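Local coordinates for secretion activator protein, hypothetical (Brucella abortus bv. 1 str. 9-941, PDB 7DNP) that is probably a muramidase (peptidoglycan hydrolase) of glycoside hydrolase family 108 that cleaves cell-wall glycan strands in connection with type IV secretion, at residues F14-G19 with V159-S164; L37-A42 with E67-K72; I91-A96 with L139-G144. All coordinates share one frame; numbering follows the deposited sequence.

Interaction 1: F14-G19 with V159-S164; sequences FSDEGG and VSRVRS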
loop_
_atom_site.group_PDB
_atom_site.type_symbol
_atom_site.label_atom_id
_atom_site.label_comp_id
_atom_site.label_asym_id
_atom_site.label_seq_id
_atom_site.Cartn_x
_atom_site.Cartn_y
_atom_site.Cartn_z
ATOM N N PHE A 14 -4.773 8.926 -5.729
ATOM C CA PHE A 14 -5.001 10.353 -5.521
ATOM C C PHE A 14 -6.488 10.692 -5.571
ATOM O O PHE A 14 -6.963 11.543 -4.809
ATOM C CB PHE A 14 -4.225 11.166 -6.560
ATOM C CG PHE A 14 -2.752 11.282 -6.264
ATOM C CD1 PHE A 14 -2.307 12.006 -5.171
ATOM C CD2 PHE A 14 -1.815 10.663 -7.078
ATOM C CE1 PHE A 14 -0.957 12.115 -4.893
ATOM C CE2 PHE A 14 -0.464 10.767 -6.805
ATOM C CZ PHE A 14 -0.034 11.494 -5.711
ATOM N N SER A 15 -7.236 10.034 -6.459
ATOM C CA SER A 15 -8.683 10.230 -6.510
ATOM C C SER A 15 -9.341 9.810 -5.201
ATOM O O SER A 15 -10.190 10.528 -4.662
ATOM C CB SER A 15 -9.278 9.442 -7.680
ATOM O OG SER A 15 -8.947 10.036 -8.923
ATOM N N ASP A 16 -8.960 8.646 -4.674
ATOM C CA ASP A 16 -9.604 8.101 -3.484
ATOM C C ASP A 16 -9.209 8.826 -2.204
ATOM O O ASP A 16 -9.873 8.631 -1.179
ATOM C CB ASP A 16 -9.283 6.609 -3.340
ATOM C CG ASP A 16 -9.871 5.768 -4.465
ATOM O OD1 ASP A 16 -10.560 6.331 -5.344
ATOM O OD2 ASP A 16 -9.644 4.537 -4.470
ATOM N N GLU A 17 -8.164 9.652 -2.236
ATOM C CA GLU A 17 -7.622 10.296 -1.044
ATOM C C GLU A 17 -8.109 11.722 -0.852
ATOM O O GLU A 17 -8.316 12.151 0.287
ATOM C CB GLU A 17 -6.090 10.305 -1.099
ATOM C CG GLU A 17 -5.451 8.982 -0.742
ATOM C CD GLU A 17 -5.973 8.434 0.565
ATOM O OE1 GLU A 17 -5.989 9.190 1.564
ATOM O OE2 GLU A 17 -6.374 7.249 0.590
ATOM N N GLY A 18 -8.277 12.477 -1.928
ATOM C CA GLY A 18 -8.572 13.887 -1.776
ATOM C C GLY A 18 -7.354 14.657 -1.281
ATOM O O GLY A 18 -6.216 14.191 -1.323
ATOM N N GLY A 19 -7.622 15.864 -0.795
ATOM C CA GLY A 19 -6.553 16.752 -0.377
ATOM C C GLY A 19 -6.166 16.621 1.082
ATOM O O GLY A 19 -5.850 15.526 1.561
ATOM N N VAL A 159 -10.441 -2.719 1.126
ATOM C CA VAL A 159 -9.780 -3.941 0.671
ATOM C C VAL A 159 -10.547 -4.560 -0.488
ATOM O O VAL A 159 -9.949 -5.046 -1.458
ATOM C CB VAL A 159 -9.614 -4.937 1.835
ATOM C CG1 VAL A 159 -8.975 -6.230 1.337
ATOM C CG2 VAL A 159 -8.771 -4.326 2.944
ATOM N N SER A 160 -11.881 -4.535 -0.418
ATOM C CA SER A 160 -12.691 -5.089 -1.496
ATOM C C SER A 160 -12.417 -4.378 -2.817
ATOM O O SER A 160 -12.289 -5.025 -3.864
ATOM C CB SER A 160 -14.174 -5.001 -1.133
ATOM O OG SER A 160 -14.977 -5.570 -2.151
ATOM N N ARG A 161 -12.313 -3.048 -2.789
ATOM C CA ARG A 161 -12.050 -2.303 -4.016
ATOM C C ARG A 161 -10.641 -2.561 -4.530
ATOM O O ARG A 161 -10.419 -2.634 -5.746
ATOM C CB ARG A 161 -12.264 -0.808 -3.781
ATOM C CG ARG A 161 -12.328 -0.001 -5.062
ATOM C CD ARG A 161 -11.682 1.370 -4.892
ATOM N NE ARG A 161 -12.011 1.989 -3.611
ATOM C CZ ARG A 161 -11.117 2.275 -2.669
ATOM N NH1 ARG A 161 -9.833 1.993 -2.864
ATOM N NH2 ARG A 161 -11.504 2.840 -1.531
ATOM N N VAL A 162 -9.676 -2.690 -3.618
ATOM C CA VAL A 162 -8.304 -3.009 -4.003
ATOM C C VAL A 162 -8.227 -4.399 -4.623
ATOM O O VAL A 162 -7.557 -4.601 -5.644
ATOM C CB VAL A 162 -7.379 -2.878 -2.777
ATOM C CG1 VAL A 162 -5.996 -3.476 -3.063
ATOM C CG2 VAL A 162 -7.273 -1.424 -2.352
ATOM N N ARG A 163 -8.901 -5.378 -4.014
ATOM C CA ARG A 163 -8.883 -6.736 -4.542
ATOM C C ARG A 163 -9.442 -6.776 -5.958
ATOM O O ARG A 163 -8.889 -7.450 -6.833
ATOM C CB ARG A 163 -9.681 -7.665 -3.625
ATOM C CG ARG A 163 -9.692 -9.123 -4.072
ATOM C CD ARG A 163 -10.800 -9.915 -3.387
ATOM N NE ARG A 163 -10.743 -9.784 -1.934
ATOM C CZ ARG A 163 -10.271 -10.717 -1.112
ATOM N NH1 ARG A 163 -9.814 -11.856 -1.599
ATOM N NH2 ARG A 163 -10.255 -10.511 0.200
ATOM N N SER A 164 -10.531 -6.045 -6.206
ATOM C CA SER A 164 -11.136 -6.024 -7.536
ATOM C C SER A 164 -10.191 -5.418 -8.566
ATOM O O SER A 164 -9.962 -6.001 -9.636
ATOM C CB SER A 164 -12.453 -5.249 -7.499
ATOM O OG SER A 164 -13.079 -5.234 -8.771
#
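OD2 of D16 lies 3.0 Å from NH1 of R161 in a salt bridge that joins the end of helix 5-17 to helix 148-170. The two side chains approach from opposite directions. R161 makes the longer reach of the two: CG leaves anti to the backbone N (chi1 -167°), and the chain then bends at chi2 and chi3, turning the guanidinium broadside to the aspartate. The carboxylate and guanidinium planes stand 62° apart, and OD2 rests over one face of the cation, 3.2 Å from CZ and displaced toward the NH1 rim. No N-H of the arginine is aimed at it, so the attraction is between charges without a directed bond. A short aspartate and a long arginine suit the place, because the helices are well separated, with 10.7 Å between the CA atoms of D16 and R161. Just beyond D16 the first helix finishes, and G18 turns out of it with positive phi. Two residues past R161, R163 makes its own salt bridge to D136 of helix 127-142. At this solvent-accessible surface, water would probably weaken the pull between D16 and R161, and lacking a directed N-H bond the pair could tolerate small shifts of one helix against the other.

Interaction 2: L37-A42 with E67-K72; sequences LATLSA and ENYWNK. With H9U ((2R)-2-[[(2S)-2-[[(2R)-2-[(2R,3S,4R,5R,6S)-5-acetamido-3-[(2S,3R,4R,5S,6R)-3-acetamido-6-(hydroxymethyl)-4,5-bis(oxidanyl)oxan-2-yl]oxy-2-(hydroxymethyl)-6-oxidanyl-oxan-4-yl]oxypropanoyl]amino]propanoyl]amino]pentanedioic acid), chain B.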
loop_
_atom_site.group_PDB
_atom_site.type_symbol
_atom_site.label_atom_id
_atom_site.label_comp_id
_atom_site.label_asym_id
_atom_site.label_seq_id
_atom_site.Cartn_x
_atom_site.Cartn_y
_atom_site.Cartn_z
ATOM N N LEU A 37 1.977 12.832 8.583
ATOM C CA LEU A 37 3.032 13.715 9.063
ATOM C C LEU A 37 4.334 12.954 9.277
ATOM O O LEU A 37 5.416 13.460 8.952
ATOM C CB LEU A 37 2.586 14.402 10.353
ATOM C CG LEU A 37 3.501 15.490 10.903
ATOM C CD1 LEU A 37 2.670 16.650 11.427
ATOM C CD2 LEU A 37 4.399 14.936 11.995
ATOM N N ALA A 38 4.251 11.738 9.822
ATOM C CA ALA A 38 5.454 10.951 10.073
ATOM C C ALA A 38 6.137 10.571 8.769
ATOM O O ALA A 38 7.370 10.532 8.688
ATOM C CB ALA A 38 5.106 9.699 10.877
ATOM N N THR A 39 5.350 10.294 7.734
ATOM C CA THR A 39 5.935 9.939 6.446
ATOM C C THR A 39 6.616 11.141 5.804
ATOM O O THR A 39 7.709 11.011 5.243
ATOM C CB THR A 39 4.857 9.353 5.536
ATOM O OG1 THR A 39 4.422 8.100 6.077
ATOM C CG2 THR A 39 5.387 9.130 4.119
ATOM N N LEU A 40 6.002 12.325 5.893
ATOM C CA LEU A 40 6.662 13.520 5.375
ATOM C C LEU A 40 7.904 13.844 6.194
ATOM O O LEU A 40 8.910 14.317 5.656
ATOM C CB LEU A 40 5.696 14.705 5.377
ATOM C CG LEU A 40 6.222 16.001 4.746
ATOM C CD1 LEU A 40 6.769 15.742 3.345
ATOM C CD2 LEU A 40 5.126 17.058 4.698
ATOM N N SER A 41 7.850 13.599 7.503
ATOM C CA SER A 41 9.029 13.800 8.341
ATOM C C SER A 41 10.182 12.900 7.894
ATOM O O SER A 41 11.336 13.345 7.813
ATOM C CB SER A 41 8.670 13.542 9.805
ATOM O OG SER A 41 7.854 14.586 10.297
ATOM N N ALA A 42 9.878 11.637 7.577
ATOM C CA ALA A 42 10.899 10.718 7.083
ATOM C C ALA A 42 11.497 11.205 5.771
ATOM O O ALA A 42 12.693 11.014 5.514
ATOM C CB ALA A 42 10.302 9.326 6.915
ATOM N N GLU A 67 9.083 6.259 -4.275
ATOM C CA GLU A 67 10.315 5.800 -3.640
ATOM C C GLU A 67 10.060 5.023 -2.354
ATOM O O GLU A 67 10.742 4.027 -2.081
ATOM C CB GLU A 67 11.226 6.989 -3.331
ATOM C CG GLU A 67 11.726 7.736 -4.552
ATOM C CD GLU A 67 12.527 6.850 -5.477
ATOM O OE1 GLU A 67 13.187 5.910 -4.977
ATOM O OE2 GLU A 67 12.495 7.092 -6.704
ATOM N N ASN A 68 9.119 5.473 -1.533
ATOM C CA ASN A 68 8.979 4.918 -0.196
ATOM C C ASN A 68 7.855 3.905 -0.078
ATOM O O ASN A 68 7.642 3.364 1.011
ATOM C CB ASN A 68 8.788 6.048 0.817
ATOM C CG ASN A 68 10.109 6.675 1.220
ATOM O OD1 ASN A 68 11.166 6.283 0.720
ATOM N ND2 ASN A 68 10.061 7.635 2.131
ATOM N N TYR A 69 7.140 3.622 -1.163
ATOM C CA TYR A 69 6.083 2.626 -1.088
ATOM C C TYR A 69 6.204 1.653 -2.252
ATOM O O TYR A 69 6.511 0.477 -2.040
ATOM C CB TYR A 69 4.714 3.317 -1.032
ATOM C CG TYR A 69 4.533 4.044 0.284
ATOM C CD1 TYR A 69 4.067 3.374 1.409
ATOM C CD2 TYR A 69 4.881 5.384 0.418
ATOM C CE1 TYR A 69 3.925 4.023 2.622
ATOM C CE2 TYR A 69 4.744 6.042 1.630
ATOM C CZ TYR A 69 4.268 5.357 2.727
ATOM O OH TYR A 69 4.129 6.004 3.933
ATOM N N TRP A 70 6.011 2.146 -3.479
ATOM C CA TRP A 70 6.149 1.306 -4.668
ATOM C C TRP A 70 7.513 0.618 -4.720
ATOM O O TRP A 70 7.597 -0.606 -4.881
ATOM C CB TRP A 70 5.919 2.154 -5.922
ATOM C CG TRP A 70 6.060 1.411 -7.220
ATOM C CD1 TRP A 70 7.111 1.470 -8.085
ATOM C CD2 TRP A 70 5.111 0.509 -7.802
ATOM N NE1 TRP A 70 6.878 0.658 -9.170
ATOM C CE2 TRP A 70 5.656 0.058 -9.019
ATOM C CE3 TRP A 70 3.855 0.034 -7.408
ATOM C CZ2 TRP A 70 4.989 -0.843 -9.849
ATOM C CZ3 TRP A 70 3.195 -0.861 -8.236
ATOM C CH2 TRP A 70 3.762 -1.289 -9.438
ATOM N N ASN A 71 8.599 1.387 -4.586
ATOM C CA ASN A 71 9.930 0.784 -4.661
ATOM C C ASN A 71 10.226 -0.104 -3.457
ATOM O O ASN A 71 10.962 -1.089 -3.586
ATOM C CB ASN A 71 11.004 1.869 -4.794
ATOM C CG ASN A 71 11.058 2.467 -6.188
ATOM O OD1 ASN A 71 10.521 1.901 -7.142
ATOM N ND2 ASN A 71 11.709 3.615 -6.315
ATOM N N LYS A 72 9.672 0.212 -2.285
ATOM C CA LYS A 72 9.944 -0.589 -1.095
ATOM C C LYS A 72 9.174 -1.906 -1.067
ATOM O O LYS A 72 9.449 -2.747 -0.206
ATOM C CB LYS A 72 9.636 0.225 0.166
ATOM C CG LYS A 72 10.554 1.426 0.328
ATOM C CD LYS A 72 11.051 1.584 1.756
ATOM C CE LYS A 72 12.312 2.455 1.798
ATOM N NZ LYS A 72 12.029 3.858 2.225
HETATM C C22 H9U B . -2.519 5.748 6.702
HETATM C C24 H9U B . -4.797 5.653 7.598
HETATM C C26 H9U B . -3.038 6.660 5.572
HETATM C C28 H9U B . -5.270 6.661 6.539
HETATM C C23 H9U B . -3.364 5.823 7.917
HETATM C C25 H9U B . -0.267 5.092 7.005
HETATM C C27 H9U B . 1.091 5.549 6.417
HETATM C C29 H9U B . 2.105 4.475 6.532
HETATM C C30 H9U B . 2.219 3.953 7.906
HETATM C C31 H9U B . 0.850 3.446 8.382
HETATM C C32 H9U B . -3.128 4.836 10.188
HETATM C C33 H9U B . -2.356 6.324 4.282
HETATM C C34 H9U B . 0.944 2.853 9.756
HETATM C C35 H9U B . -6.645 4.803 9.113
HETATM C C36 H9U B . -3.459 3.425 10.660
HETATM C C37 H9U B . 1.280 7.115 4.324
HETATM C C38 H9U B . -1.899 5.368 10.906
HETATM C C39 H9U B . -3.738 0.977 10.095
HETATM C C40 H9U B . -7.556 4.964 10.325
HETATM C C41 H9U B . 1.031 7.251 2.823
HETATM C C42 H9U B . -2.437 0.379 10.617
HETATM C C43 H9U B . -0.851 0.036 12.579
HETATM C C44 H9U B . -4.216 0.169 8.904
HETATM C C45 H9U B . 0.197 1.140 12.609
HETATM C C46 H9U B . -1.084 -0.432 14.009
HETATM C C47 H9U B . -0.118 -1.553 14.389
HETATM C C48 H9U B . -0.380 -2.060 15.804
HETATM N N18 H9U B . -5.680 5.827 8.791
HETATM N N19 H9U B . 0.915 5.856 4.962
HETATM N N20 H9U B . -3.432 2.335 9.677
HETATM N N21 H9U B . -2.088 0.573 12.029
HETATM O O01 H9U B . -1.170 6.142 7.043
HETATM O O02 H9U B . -4.478 6.535 5.318
HETATM O O03 H9U B . -0.112 4.551 8.365
HETATM O O04 H9U B . -2.898 4.724 8.799
HETATM O O05 H9U B . -5.121 7.934 7.025
HETATM O O06 H9U B . 3.425 4.960 6.074
HETATM O O07 H9U B . 3.161 2.865 7.939
HETATM O O08 H9U B . -2.965 7.103 3.287
HETATM O O09 H9U B . 1.380 3.833 10.656
HETATM O O10 H9U B . -6.733 3.832 8.436
HETATM O O11 H9U B . -3.740 3.213 11.790
HETATM O O12 H9U B . 1.763 8.018 4.931
HETATM O O13 H9U B . -1.727 -0.216 9.873
HETATM O O14 H9U B . 1.409 0.856 12.406
HETATM O O15 H9U B . -0.151 2.329 12.838
HETATM O O16 H9U B . -1.319 -1.560 16.481
HETATM O O17 H9U B . 0.345 -2.973 16.287
#
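The sugar-binding site of the GH108 muramidase domain is bordered here by T39, in the first turn of helix 37-44, and Y69, near the end of helix 58-70. The two residues point their side chains at one another across the gap and bring T39 OG1 to 3.0 Å from Y69 OH. Both hydroxyls reach the N-acetylglucosamine unit of the bound muropeptide. T39 OG1 donates to the acetamido carbonyl O12 of H9U at 2.9 Å, while the sugar hydroxyl O06 gives T39 OG1 a weak bond of 3.3 Å. Y69 OH also meets H9U O06, at 2.5 Å, which is very short for a hydrogen bond; the exact length is therefore doubtful, and either oxygen could be the donor. O06 sits at the edge of the tyrosine ring, in its plane. Threonine suits its place because its branches divide the work: OG1, anti to the carbonyl carbon (chi1 -67°), serves the sugar, and T39 CG2 lies 3.4 Å from Y69 OH as a nonpolar neighbour. Tyrosine contributes length, carrying a hydroxyl from a more distant backbone while its side chain touches I64 and L87. Within helix 37-44, the S41 hydroxyl OG donates to L37 O at 3.0 Å, and S41 N reaches that carbonyl from the opposite face of its plane. The result is one sugar held between hydroxyls of two separate helices, consistent with the glycan-binding cleft of a lysozyme-clan (GH108) muramidase.

Interaction 3: I91-A96 with L139-G144; sequences IHSGPA and LAWLKG. With H9U ((2R)-2-[[(2S)-2-[[(2R)-2-[(2R,3S,4R,5R,6S)-5-acetamido-3-[(2S,3R,4R,5S,6R)-3-acetamido-6-(hydroxymethyl)-4,5-bis(oxidanyl)oxan-2-yl]oxy-2-(hydroxymethyl)-6-oxidanyl-oxan-4-yl]oxypropanoyl]amino]propanoyl]amino]pentanedioic acid), chain B.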
loop_
_atom_site.group_PDB
_atom_site.type_symbol
_atom_site.label_atom_id
_atom_site.label_comp_id
_atom_site.label_asym_id
_atom_site.label_seq_id
_atom_site.Cartn_x
_atom_site.Cartn_y
_atom_site.Cartn_z
ATOM N N ILE A 91 0.687 1.295 1.474
ATOM C CA ILE A 91 0.286 2.677 1.738
ATOM C C ILE A 91 -0.458 2.765 3.063
ATOM O O ILE A 91 -0.239 3.686 3.861
ATOM C CB ILE A 91 -0.564 3.222 0.577
ATOM C CG1 ILE A 91 0.307 3.444 -0.662
ATOM C CG2 ILE A 91 -1.271 4.517 0.991
ATOM C CD1 ILE A 91 -0.490 3.768 -1.917
ATOM N N HIS A 92 -1.312 1.781 3.334
ATOM C CA HIS A 92 -2.189 1.806 4.498
ATOM C C HIS A 92 -1.466 1.431 5.786
ATOM O O HIS A 92 -1.776 1.983 6.848
ATOM C CB HIS A 92 -3.359 0.852 4.260
ATOM C CG HIS A 92 -4.544 1.100 5.137
ATOM N ND1 HIS A 92 -5.346 0.078 5.601
ATOM C CD2 HIS A 92 -5.076 2.246 5.621
ATOM C CE1 HIS A 92 -6.319 0.585 6.336
ATOM N NE2 HIS A 92 -6.178 1.899 6.365
ATOM N N SER A 93 -0.504 0.510 5.715
ATOM C CA SER A 93 0.090 -0.080 6.909
ATOM C C SER A 93 1.611 -0.109 6.870
ATOM O O SER A 93 2.227 -0.685 7.773
ATOM C CB SER A 93 -0.436 -1.506 7.119
ATOM O OG SER A 93 -1.854 -1.534 7.143
ATOM N N GLY A 94 2.234 0.480 5.855
ATOM C CA GLY A 94 3.674 0.483 5.763
ATOM C C GLY A 94 4.198 -0.649 4.902
ATOM O O GLY A 94 3.639 -1.752 4.874
ATOM N N PRO A 95 5.293 -0.391 4.181
ATOM C CA PRO A 95 5.832 -1.415 3.271
ATOM C C PRO A 95 6.300 -2.672 3.974
ATOM O O PRO A 95 6.203 -3.759 3.396
ATOM C CB PRO A 95 7.006 -0.698 2.586
ATOM C CG PRO A 95 6.792 0.745 2.838
ATOM C CD PRO A 95 6.073 0.854 4.140
ATOM N N ALA A 96 6.827 -2.561 5.194
ATOM C CA ALA A 96 7.330 -3.744 5.885
ATOM C C ALA A 96 6.198 -4.708 6.214
ATOM O O ALA A 96 6.303 -5.914 5.964
ATOM C CB ALA A 96 8.086 -3.339 7.152
ATOM N N LEU A 139 -7.204 -8.531 5.759
ATOM C CA LEU A 139 -8.427 -8.389 6.543
ATOM C C LEU A 139 -8.297 -9.067 7.900
ATOM O O LEU A 139 -8.709 -8.511 8.925
ATOM C CB LEU A 139 -9.613 -8.974 5.774
ATOM C CG LEU A 139 -10.278 -8.062 4.744
ATOM C CD1 LEU A 139 -11.157 -8.873 3.798
ATOM C CD2 LEU A 139 -11.087 -6.985 5.450
ATOM N N ALA A 140 -7.732 -10.276 7.922
ATOM C CA ALA A 140 -7.549 -10.986 9.182
ATOM C C ALA A 140 -6.613 -10.224 10.115
ATOM O O ALA A 140 -6.816 -10.209 11.336
ATOM C CB ALA A 140 -7.012 -12.395 8.916
ATOM N N TRP A 141 -5.586 -9.580 9.558
ATOM C CA TRP A 141 -4.657 -8.830 10.398
ATOM C C TRP A 141 -5.296 -7.547 10.922
ATOM O O TRP A 141 -5.090 -7.178 12.084
ATOM C CB TRP A 141 -3.375 -8.524 9.624
ATOM C CG TRP A 141 -2.409 -7.668 10.388
ATOM C CD1 TRP A 141 -1.562 -8.068 11.387
ATOM C CD2 TRP A 141 -2.193 -6.262 10.219
ATOM N NE1 TRP A 141 -0.835 -6.996 11.846
ATOM C CE2 TRP A 141 -1.202 -5.877 11.146
ATOM C CE3 TRP A 141 -2.741 -5.293 9.373
ATOM C CZ2 TRP A 141 -0.749 -4.563 11.250
ATOM C CZ3 TRP A 141 -2.287 -3.987 9.478
ATOM C CH2 TRP A 141 -1.301 -3.636 10.410
ATOM N N LEU A 142 -6.080 -6.856 10.087
ATOM C CA LEU A 142 -6.722 -5.623 10.532
ATOM C C LEU A 142 -7.713 -5.877 11.661
ATOM O O LEU A 142 -7.877 -5.025 12.543
ATOM C CB LEU A 142 -7.422 -4.941 9.356
ATOM C CG LEU A 142 -6.520 -4.357 8.266
ATOM C CD1 LEU A 142 -7.330 -4.002 7.025
ATOM C CD2 LEU A 142 -5.757 -3.145 8.780
ATOM N N LYS A 143 -8.374 -7.040 11.657
ATOM C CA LYS A 143 -9.361 -7.355 12.683
ATOM C C LYS A 143 -8.736 -7.526 14.062
ATOM O O LYS A 143 -9.456 -7.469 15.064
ATOM C CB LYS A 143 -10.133 -8.616 12.297
ATOM C CG LYS A 143 -11.101 -8.416 11.143
ATOM C CD LYS A 143 -11.688 -9.739 10.675
ATOM C CE LYS A 143 -12.530 -9.554 9.425
ATOM N NZ LYS A 143 -12.951 -10.859 8.849
ATOM N N GLY A 144 -7.422 -7.723 14.140
ATOM C CA GLY A 144 -6.737 -7.773 15.413
ATOM C C GLY A 144 -6.357 -6.436 16.006
ATOM O O GLY A 144 -5.889 -6.389 17.148
HETATM C C22 H9U B . -2.519 5.748 6.702
HETATM C C24 H9U B . -4.797 5.653 7.598
HETATM C C26 H9U B . -3.038 6.660 5.572
HETATM C C28 H9U B . -5.270 6.661 6.539
HETATM C C23 H9U B . -3.364 5.823 7.917
HETATM C C25 H9U B . -0.267 5.092 7.005
HETATM C C27 H9U B . 1.091 5.549 6.417
HETATM C C29 H9U B . 2.105 4.475 6.532
HETATM C C30 H9U B . 2.219 3.953 7.906
HETATM C C31 H9U B . 0.850 3.446 8.382
HETATM C C32 H9U B . -3.128 4.836 10.188
HETATM C C33 H9U B . -2.356 6.324 4.282
HETATM C C34 H9U B . 0.944 2.853 9.756
HETATM C C35 H9U B . -6.645 4.803 9.113
HETATM C C36 H9U B . -3.459 3.425 10.660
HETATM C C37 H9U B . 1.280 7.115 4.324
HETATM C C38 H9U B . -1.899 5.368 10.906
HETATM C C39 H9U B . -3.738 0.977 10.095
HETATM C C40 H9U B . -7.556 4.964 10.325
HETATM C C41 H9U B . 1.031 7.251 2.823
HETATM C C42 H9U B . -2.437 0.379 10.617
HETATM C C43 H9U B . -0.851 0.036 12.579
HETATM C C44 H9U B . -4.216 0.169 8.904
HETATM C C45 H9U B . 0.197 1.140 12.609
HETATM C C46 H9U B . -1.084 -0.432 14.009
HETATM C C47 H9U B . -0.118 -1.553 14.389
HETATM C C48 H9U B . -0.380 -2.060 15.804
HETATM N N18 H9U B . -5.680 5.827 8.791
HETATM N N19 H9U B . 0.915 5.856 4.962
HETATM N N20 H9U B . -3.432 2.335 9.677
HETATM N N21 H9U B . -2.088 0.573 12.029
HETATM O O01 H9U B . -1.170 6.142 7.043
HETATM O O02 H9U B . -4.478 6.535 5.318
HETATM O O03 H9U B . -0.112 4.551 8.365
HETATM O O04 H9U B . -2.898 4.724 8.799
HETATM O O05 H9U B . -5.121 7.934 7.025
HETATM O O06 H9U B . 3.425 4.960 6.074
HETATM O O07 H9U B . 3.161 2.865 7.939
HETATM O O08 H9U B . -2.965 7.103 3.287
HETATM O O09 H9U B . 1.380 3.833 10.656
HETATM O O10 H9U B . -6.733 3.832 8.436
HETATM O O11 H9U B . -3.740 3.213 11.790
HETATM O O12 H9U B . 1.763 8.018 4.931
HETATM O O13 H9U B . -1.727 -0.216 9.873
HETATM O O14 H9U B . 1.409 0.856 12.406
HETATM O O15 H9U B . -0.151 2.329 12.838
HETATM O O16 H9U B . -1.319 -1.560 16.481
HETATM O O17 H9U B . 0.345 -2.973 16.287
#
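S93 and W141 meet beside the peptide stem of a bound muropeptide, whose alanine methyl and carbonyl each touch both segments: S93 OG lies 3.4 Å from CZ3 of W141 in an oblique approach. They form part of the ligand cleft, with the end of helix 82-93 facing the end of helix 127-142. Alongside them, H92 CE1 comes within 4.5 Å of L142 CD2, a loose nonpolar touch. The muropeptide ties the two segments together more closely. Its alanine methyl, C44, rests over one face of the H92 ring, while L142 CD2 lies 3.7 Å from C44; leucine thus gives the methyl a nonpolar neighbour. A chi1 of -161° swings the H92 imidazole away from its own N, and NE2 reaches the acetamido carbonyl O10 of the N-acetylmuramic acid unit, with an N-H...O angle of 140°. A histidine therefore offers a polar N-H and a flat surface to adjoining parts of one ligand. The helix end also supplies backbone acceptors: H9U N19 donates to I91 O at 2.7 Å in a fairly straight bond of 162°, and H9U N20 to H92 O. The ring of W155 packs edge-to-face with H92. G94, at the N-cap of helix 95-106, has positive phi, and without a side chain its CA can lie 3.3 Å from the sugar hydroxyl O07. S93 OG is 3.0 Å from H9U O13, though that bond is uncertain, since the hydroxyl proton has a second possible acceptor nearby. The same alanine carbonyl O13 sits in the plane of the W141 ring, at its edge, 3.5 Å from CH2.

How the interactions relate
This chain is a fragment of a longer protein and holds its GH108 and predicted peptidoglycan-binding regions. From the N terminus, interaction 1 opens at the end of helix 5-17 and closes only on helix 148-170, so its loop encloses both other contacts. Interaction 2 comes first within it, joining helix 37-44 to helix 58-70. Interaction 3 follows in series, linking the junction of helices 82-93 and 95-106 to helix 127-142. Interactions 2 and 3 line the ligand cleft and touch where P95 packs on N68 and K72. Interactions 1 and 3 meet through V159 and R163 against L139, and both tie the GH108 part to the later helices.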